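CLIP-associating protein 2 (Mus musculus, PDB 3WOZ) probably regulates microtubule dynamics, using TOG domains built of HEAT repeats that are thought to engage tubulin. Local coordinates at residues 70-73 / 74-77; 30-34 / 35-39; 143-146 / 147-151. All coordinates share one frame; numbering follows the deposited sequence.

Contact 1: residues 70-73 / 74-77; sequences LVDF and IQVH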
loop_
_atom_site.group_PDB
_atom_site.type_symbol
_atom_site.label_atom_id
_atom_site.label_comp_id
_atom_site.label_asym_id
_atom_site.label_seq_id
_atom_site.Cartn_x
_atom_site.Cartn_y
_atom_site.Cartn_z
ATOM N N LEU A 70 8.224 -1.250 11.382
ATOM C CA LEU A 70 8.199 -1.162 9.915
ATOM C C LEU A 70 8.813 0.130 9.396
ATOM O O LEU A 70 9.495 0.124 8.370
ATOM C CB LEU A 70 6.767 -1.288 9.374
ATOM C CG LEU A 70 6.184 -2.649 8.975
ATOM C CD1 LEU A 70 4.770 -2.455 8.431
ATOM C CD2 LEU A 70 7.049 -3.361 7.931
ATOM N N VAL A 71 8.573 1.227 10.115
ATOM C CA VAL A 71 9.059 2.551 9.724
ATOM C C VAL A 71 10.584 2.540 9.606
ATOM O O VAL A 71 11.134 2.934 8.580
ATOM C CB VAL A 71 8.584 3.647 10.714
ATOM C CG1 VAL A 71 9.260 4.991 10.428
ATOM C CG2 VAL A 71 7.071 3.794 10.648
ATOM N N ASP A 72 11.244 2.057 10.655
ATOM C CA ASP A 72 12.700 1.923 10.690
ATOM C C ASP A 72 13.217 0.901 9.688
ATOM O O ASP A 72 14.263 1.104 9.075
ATOM C CB ASP A 72 13.150 1.528 12.095
ATOM C CG ASP A 72 12.926 2.628 13.093
ATOM O OD1 ASP A 72 11.952 2.535 13.879
ATOM O OD2 ASP A 72 13.709 3.602 13.069
ATOM N N PHE A 73 12.477 -0.196 9.544
ATOM C CA PHE A 73 12.836 -1.282 8.637
ATOM C C PHE A 73 12.819 -0.806 7.196
ATOM O O PHE A 73 13.780 -1.028 6.459
ATOM C CB PHE A 73 11.887 -2.468 8.835
ATOM C CG PHE A 73 12.107 -3.603 7.875
ATOM C CD1 PHE A 73 11.138 -3.923 6.930
ATOM C CD2 PHE A 73 13.272 -4.365 7.925
ATOM C CE1 PHE A 73 11.323 -4.983 6.053
ATOM C CE2 PHE A 73 13.467 -5.419 7.046
ATOM C CZ PHE A 73 12.488 -5.735 6.115
ATOM N N ILE A 74 11.732 -0.141 6.806
ATOM C CA ILE A 74 11.615 0.433 5.475
ATOM C C ILE A 74 12.710 1.478 5.223
ATOM O O ILE A 74 13.367 1.450 4.183
ATOM C CB ILE A 74 10.212 1.044 5.224
ATOM C CG1 ILE A 74 9.133 -0.047 5.254
ATOM C CG2 ILE A 74 10.177 1.781 3.893
ATOM C CD1 ILE A 74 7.733 0.473 5.541
ATOM N N GLN A 75 12.910 2.385 6.177
ATOM C CA GLN A 75 13.902 3.454 6.019
ATOM C C GLN A 75 15.336 2.938 5.854
ATOM O O GLN A 75 16.108 3.496 5.086
ATOM C CB GLN A 75 13.805 4.466 7.163
ATOM C CG GLN A 75 12.622 5.412 7.013
ATOM C CD GLN A 75 12.322 6.208 8.268
ATOM O OE1 GLN A 75 12.842 5.916 9.347
ATOM N NE2 GLN A 75 11.474 7.219 8.133
ATOM N N VAL A 76 15.671 1.858 6.553
ATOM C CA VAL A 76 17.017 1.289 6.498
ATOM C C VAL A 76 17.246 0.425 5.248
ATOM O O VAL A 76 18.311 0.489 4.640
ATOM C CB VAL A 76 17.351 0.517 7.810
ATOM C CG1 VAL A 76 18.566 -0.409 7.643
ATOM C CG2 VAL A 76 17.572 1.500 8.958
ATOM N N HIS A 77 16.234 -0.345 4.848
ATOM C CA HIS A 77 16.403 -1.368 3.815
ATOM C C HIS A 77 15.648 -1.141 2.503
ATOM O O HIS A 77 15.621 -2.037 1.655
ATOM C CB HIS A 77 16.046 -2.752 4.375
ATOM C CG HIS A 77 16.983 -3.237 5.437
ATOM N ND1 HIS A 77 16.618 -3.333 6.763
ATOM C CD2 HIS A 77 18.270 -3.647 5.369
ATOM C CE1 HIS A 77 17.641 -3.785 7.466
ATOM N NE2 HIS A 77 18.657 -3.978 6.646
#
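Phe73 and His77, one helical turn apart, set their side chains across each other at about a right angle. The rings come together obliquely, with planes 52° apart, and the nearest approach is Phe73 CD2 to His77 ND1 at 3.7 Å. With CG anti to the backbone N (chi1 176°), the phenyl ring swings off the helix onto helix 41-54, where it makes an edge-to-face pair with Phe51 and packs on Leu44, Leu47 and Cys48. Val76 CG1 stands over the centre of one face of the imidazole, 3.5 Å above its plane. These residues form the last two turns of helix 60-77 in the antiparallel helical hairpins of a HEAT-repeat TOG domain, and their backbone repeats the i to i+4 pattern from Ile74 N to Leu70 O (2.7 Å) through to His77 N and Phe73 O (3.0 Å). Were an alanine to stand in place of Phe73, helix 41-54 would probably face a gap, with Phe51 deprived of its edge-to-face mate and His77 of the ring beside it. On another side of the helix Gln75 lays its amide along Val71 CG1, which is 3.9 Å from Gln75 OE1. Ile74 bends its CD1 back toward the preceding turn, 4.3 Å from Leu70 CB, while its side chain also meets Ile114 and Thr115 of helix 102-118.

Contact 2: residues 30-34 / 35-39; sequences QNLLK and NQRTL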
loop_
_atom_site.group_PDB
_atom_site.type_symbol
_atom_site.label_atom_id
_atom_site.label_comp_id
_atom_site.label_asym_id
_atom_site.label_seq_id
_atom_site.Cartn_x
_atom_site.Cartn_y
_atom_site.Cartn_z
ATOM N N GLN A 30 14.266 -3.662 16.665
ATOM C CA GLN A 30 14.283 -2.202 16.688
ATOM C C GLN A 30 15.680 -1.700 17.047
ATOM O O GLN A 30 16.210 -0.794 16.401
ATOM C CB GLN A 30 13.248 -1.660 17.683
ATOM C CG GLN A 30 11.816 -1.622 17.143
ATOM C CD GLN A 30 10.752 -1.403 18.225
ATOM O OE1 GLN A 30 9.559 -1.630 17.990
ATOM N NE2 GLN A 30 11.179 -0.968 19.407
ATOM N N ASN A 31 16.271 -2.310 18.071
ATOM C CA ASN A 31 17.624 -1.977 18.498
ATOM C C ASN A 31 18.655 -2.226 17.389
ATOM O O ASN A 31 19.504 -1.368 17.129
ATOM C CB ASN A 31 17.989 -2.754 19.763
ATOM C CG ASN A 31 18.920 -1.979 20.675
ATOM O OD1 ASN A 31 20.030 -2.421 20.959
ATOM N ND2 ASN A 31 18.471 -0.815 21.137
ATOM N N LEU A 32 18.553 -3.389 16.736
ATOM C CA LEU A 32 19.414 -3.744 15.599
ATOM C C LEU A 32 19.346 -2.693 14.496
ATOM O O LEU A 32 20.369 -2.337 13.907
ATOM C CB LEU A 32 19.026 -5.105 15.001
ATOM C CG LEU A 32 19.164 -6.437 15.742
ATOM C CD1 LEU A 32 18.738 -7.570 14.818
ATOM C CD2 LEU A 32 20.576 -6.685 16.255
ATOM N N LEU A 33 18.137 -2.210 14.219
ATOM C CA LEU A 33 17.920 -1.200 13.186
ATOM C C LEU A 33 18.464 0.170 13.599
ATOM O O LEU A 33 19.104 0.852 12.799
ATOM C CB LEU A 33 16.435 -1.115 12.818
ATOM C CG LEU A 33 15.808 -2.369 12.198
ATOM C CD1 LEU A 33 14.294 -2.283 12.240
ATOM C CD2 LEU A 33 16.302 -2.604 10.768
ATOM N N LYS A 34 18.213 0.561 14.848
ATOM C CA LYS A 34 18.738 1.821 15.387
ATOM C C LYS A 34 20.273 1.820 15.421
ATOM O O LYS A 34 20.903 2.833 15.133
ATOM C CB LYS A 34 18.176 2.103 16.785
ATOM C CG LYS A 34 16.664 2.313 16.840
ATOM C CD LYS A 34 16.260 3.760 16.599
ATOM C CE LYS A 34 14.747 3.894 16.426
ATOM N NZ LYS A 34 13.980 3.117 17.454
ATOM N N ASN A 35 20.862 0.674 15.754
ATOM C CA ASN A 35 22.317 0.533 15.797
ATOM C C ASN A 35 22.919 0.197 14.431
ATOM O O ASN A 35 24.104 -0.133 14.335
ATOM C CB ASN A 35 22.723 -0.529 16.824
ATOM C CG ASN A 35 22.370 -0.139 18.250
ATOM O OD1 ASN A 35 22.171 1.038 18.558
ATOM N ND2 ASN A 35 22.297 -1.130 19.130
ATOM N N GLN A 36 22.094 0.278 13.386
ATOM C CA GLN A 36 22.486 -0.083 12.016
ATOM C C GLN A 36 23.311 -1.378 11.965
ATOM O O GLN A 36 24.345 -1.448 11.299
ATOM C CB GLN A 36 23.228 1.071 11.330
ATOM C CG GLN A 36 22.388 2.334 11.091
ATOM C CD GLN A 36 21.627 2.342 9.758
ATOM O OE1 GLN A 36 20.938 3.313 9.442
ATOM N NE2 GLN A 36 21.755 1.270 8.975
ATOM N N ARG A 37 22.853 -2.386 12.701
ATOM C CA ARG A 37 23.396 -3.732 12.612
ATOM C C ARG A 37 22.817 -4.333 11.338
ATOM O O ARG A 37 21.617 -4.601 11.252
ATOM C CB ARG A 37 23.000 -4.541 13.851
ATOM C CG ARG A 37 23.371 -6.022 13.828
ATOM C CD ARG A 37 24.675 -6.322 14.568
ATOM N NE ARG A 37 24.635 -7.651 15.188
ATOM C CZ ARG A 37 24.802 -8.803 14.538
ATOM N NH1 ARG A 37 24.739 -9.954 15.199
ATOM N NH2 ARG A 37 25.025 -8.818 13.226
ATOM N N THR A 38 23.666 -4.514 10.335
ATOM C CA THR A 38 23.188 -4.886 9.006
ATOM C C THR A 38 22.857 -6.368 8.880
ATOM O O THR A 38 23.478 -7.222 9.522
ATOM C CB THR A 38 24.183 -4.481 7.901
ATOM O OG1 THR A 38 25.516 -4.785 8.325
ATOM C CG2 THR A 38 24.070 -2.992 7.596
ATOM N N LEU A 39 21.869 -6.653 8.039
ATOM C CA LEU A 39 21.421 -8.015 7.799
ATOM C C LEU A 39 22.036 -8.568 6.522
ATOM O O LEU A 39 22.330 -7.819 5.590
ATOM C CB LEU A 39 19.891 -8.060 7.706
ATOM C CG LEU A 39 19.065 -7.394 8.814
ATOM C CD1 LEU A 39 17.594 -7.398 8.440
ATOM C CD2 LEU A 39 19.271 -8.072 10.156
HETATM O O HOH W 1 19.412 3.690 11.840
#
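Leu32 CG, placed beside its backbone N (chi1 -66°), and Arg37 CG, opposite its own (chi1 174°), set the two side chains next to each other. Leu32 CD2 rests 3.8 Å from Arg37 CG, before the arginine bends off and its NH1 hydrogen-bonds Glu5 O. Beneath this apolar touch the helix ends in a Schellman motif. Gln36, with positive phi, is its C-prime residue; Arg37 N reaches back to Leu32 O at 2.8 Å, and Gln36 N bonds to Leu33 O at 3.1 Å from above the carbonyl plane. Just before it, Asn35 N keeps the helical bond to Asn31 O (2.8 Å), and the side-chain amides of these two asparagines meet with planes 75° apart. A water donates both to Leu33 O (3.0 Å) and to Gln36 OE1 (2.9 Å), tying the bent glutamine chain to the final turn. The carbonyls of Asn31, Leu32 and Leu33 are thus all engaged as helix 19-34 gives way to the loop before helix 41-54: main-chain N-H groups and a water meet the polar demand of the helix end, while the Leu32 side chain packs on Val7 and Val10 of helix 7-14.

Contact 3: residues 143-146 / 147-151; sequences VKVA and ILKYI
Val143 and Ile147 make the close apolar touch of this helical stretch, CG1 of the valine lying 3.7 Å from CD1 of the isoleucine as the two side chains cross at a slant. Ile147 CG1 sits beside the backbone N (chi1 -69°), a turn that carries CD1 back along the helix to within 3.4 Å of Val143 O. From there the isoleucine packs against Leu93 of helix 85-96 and against Phe131 and Thr132 of helix 121-133. Leu148 folds back in a similar way, its CG 3.2 Å from Lys144 O, and faces Ala191 and Val195 of helix 186-202. Helix 141-155 is therefore gripped by neighbours before and after it in the chain, as expected for a helix in the middle of a HEAT-repeat solenoid such as this TOG domain. Ala146, whose small side chain rests on Met96, and Tyr150, whose ring enters among Leu89, Leu112 and Leu128, continue the buried surface; Tyr150 N is bonded to Ala146 O at 3.1 Å. The looser side holds Val145 and Lys149. Val145, partly exposed, still touches Asp187 and Val188 of helix 186-202, whereas the extended chain of Lys149 is exposed, its CD passing Val145 CG1 at 4.1 Å. Beneath them the backbone is as regular as on the packed side, with Lys149 N bonded to Val145 O at 2.8 Å and an N-H...O angle of 169°. Lys144, partly exposed, sends its ammonium group to a cation-pi contact with Trp179.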
loop_
_atom_site.group_PDB
_atom_site.type_symbol
_atom_site.label_atom_id
_atom_site.label_comp_id
_atom_site.label_asym_id
_atom_site.label_seq_id
_atom_site.Cartn_x
_atom_site.Cartn_y
_atom_site.Cartn_z
ATOM N N VAL A 143 -11.495 -0.645 2.334
ATOM C CA VAL A 143 -10.285 -1.039 1.595
ATOM C C VAL A 143 -10.179 -0.242 0.287
ATOM O O VAL A 143 -9.097 0.240 -0.065
ATOM C CB VAL A 143 -10.218 -2.574 1.332
ATOM C CG1 VAL A 143 -9.040 -2.932 0.430
ATOM C CG2 VAL A 143 -10.102 -3.341 2.641
ATOM N N LYS A 144 -11.310 -0.086 -0.404
ATOM C CA LYS A 144 -11.384 0.712 -1.633
ATOM C C LYS A 144 -10.974 2.157 -1.376
ATOM O O LYS A 144 -10.179 2.726 -2.121
ATOM C CB LYS A 144 -12.799 0.678 -2.223
ATOM C CG LYS A 144 -13.166 -0.618 -2.945
ATOM C CD LYS A 144 -14.627 -0.566 -3.412
ATOM C CE LYS A 144 -15.105 -1.906 -3.954
ATOM N NZ LYS A 144 -16.578 -1.882 -4.201
ATOM N N VAL A 145 -11.523 2.740 -0.312
ATOM C CA VAL A 145 -11.185 4.100 0.107
ATOM C C VAL A 145 -9.670 4.250 0.306
ATOM O O VAL A 145 -9.058 5.183 -0.210
ATOM C CB VAL A 145 -11.956 4.494 1.409
ATOM C CG1 VAL A 145 -11.403 5.776 2.021
ATOM C CG2 VAL A 145 -13.454 4.644 1.125
ATOM N N ALA A 146 -9.080 3.317 1.045
ATOM C CA ALA A 146 -7.649 3.335 1.343
ATOM C C ALA A 146 -6.783 3.211 0.080
ATOM O O ALA A 146 -5.819 3.961 -0.090
ATOM C CB ALA A 146 -7.305 2.244 2.349
ATOM N N ILE A 147 -7.138 2.275 -0.798
ATOM C CA ILE A 147 -6.461 2.134 -2.097
ATOM C C ILE A 147 -6.523 3.434 -2.888
ATOM O O ILE A 147 -5.501 3.903 -3.383
ATOM C CB ILE A 147 -7.060 0.992 -2.953
ATOM C CG1 ILE A 147 -6.749 -0.366 -2.331
ATOM C CG2 ILE A 147 -6.528 1.049 -4.395
ATOM C CD1 ILE A 147 -7.764 -1.441 -2.695
ATOM N N LEU A 148 -7.720 4.013 -2.986
ATOM C CA LEU A 148 -7.941 5.240 -3.756
ATOM C C LEU A 148 -7.205 6.453 -3.183
ATOM O O LEU A 148 -6.565 7.207 -3.924
ATOM C CB LEU A 148 -9.441 5.534 -3.903
ATOM C CG LEU A 148 -10.282 4.528 -4.707
ATOM C CD1 LEU A 148 -11.777 4.713 -4.418
ATOM C CD2 LEU A 148 -9.989 4.592 -6.221
ATOM N N LYS A 149 -7.287 6.642 -1.866
ATOM C CA LYS A 149 -6.563 7.743 -1.223
ATOM C C LYS A 149 -5.060 7.650 -1.489
ATOM O O LYS A 149 -4.403 8.663 -1.736
ATOM C CB LYS A 149 -6.833 7.784 0.281
ATOM C CG LYS A 149 -8.156 8.426 0.657
ATOM C CD LYS A 149 -8.301 8.485 2.169
ATOM C CE LYS A 149 -9.459 9.373 2.606
ATOM N NZ LYS A 149 -9.744 9.148 4.057
ATOM N N TYR A 150 -4.529 6.432 -1.455
ATOM C CA TYR A 150 -3.111 6.210 -1.705
ATOM C C TYR A 150 -2.749 6.529 -3.161
ATOM O O TYR A 150 -1.768 7.238 -3.410
ATOM C CB TYR A 150 -2.714 4.783 -1.326
ATOM C CG TYR A 150 -1.219 4.552 -1.233
ATOM C CD1 TYR A 150 -0.444 4.380 -2.384
ATOM C CD2 TYR A 150 -0.582 4.490 0.002
ATOM C CE1 TYR A 150 0.929 4.159 -2.303
ATOM C CE2 TYR A 150 0.788 4.263 0.092
ATOM C CZ TYR A 150 1.536 4.104 -1.066
ATOM O OH TYR A 150 2.890 3.875 -0.979
ATOM N N ILE A 151 -3.542 6.022 -4.109
ATOM C CA ILE A 151 -3.376 6.379 -5.531
ATOM C C ILE A 151 -3.301 7.887 -5.667
ATOM O O ILE A 151 -2.342 8.414 -6.219
ATOM C CB ILE A 151 -4.560 5.925 -6.441
ATOM C CG1 ILE A 151 -5.046 4.505 -6.127
ATOM C CG2 ILE A 151 -4.211 6.119 -7.930
ATOM C CD1 ILE A 151 -4.193 3.396 -6.636
#

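All three contacts are local, within or at the end of one helix, yet they differ with depth. Contact 3, whose centre lies about 9 Å from that of the chain, lies within helix 141-155, clear of its C-terminal end, and is largely aliphatic; contact 2, about 24 Å out, is mostly exposed and relies on backbone capping and water. Contact 1 lies between, joining an aromatic buried side to a polar outer one. Contacts 1 and 2 meet directly: His77 CE1 packs against Leu39 CD1 at 3.7 Å and against Leu33 CD2, so the ends of helices 19-34 and 60-77 share one patch. Contact 3 stands apart, its nearest atoms about 9 Å from those of contact 1 and about 19 Å from those of contact 2.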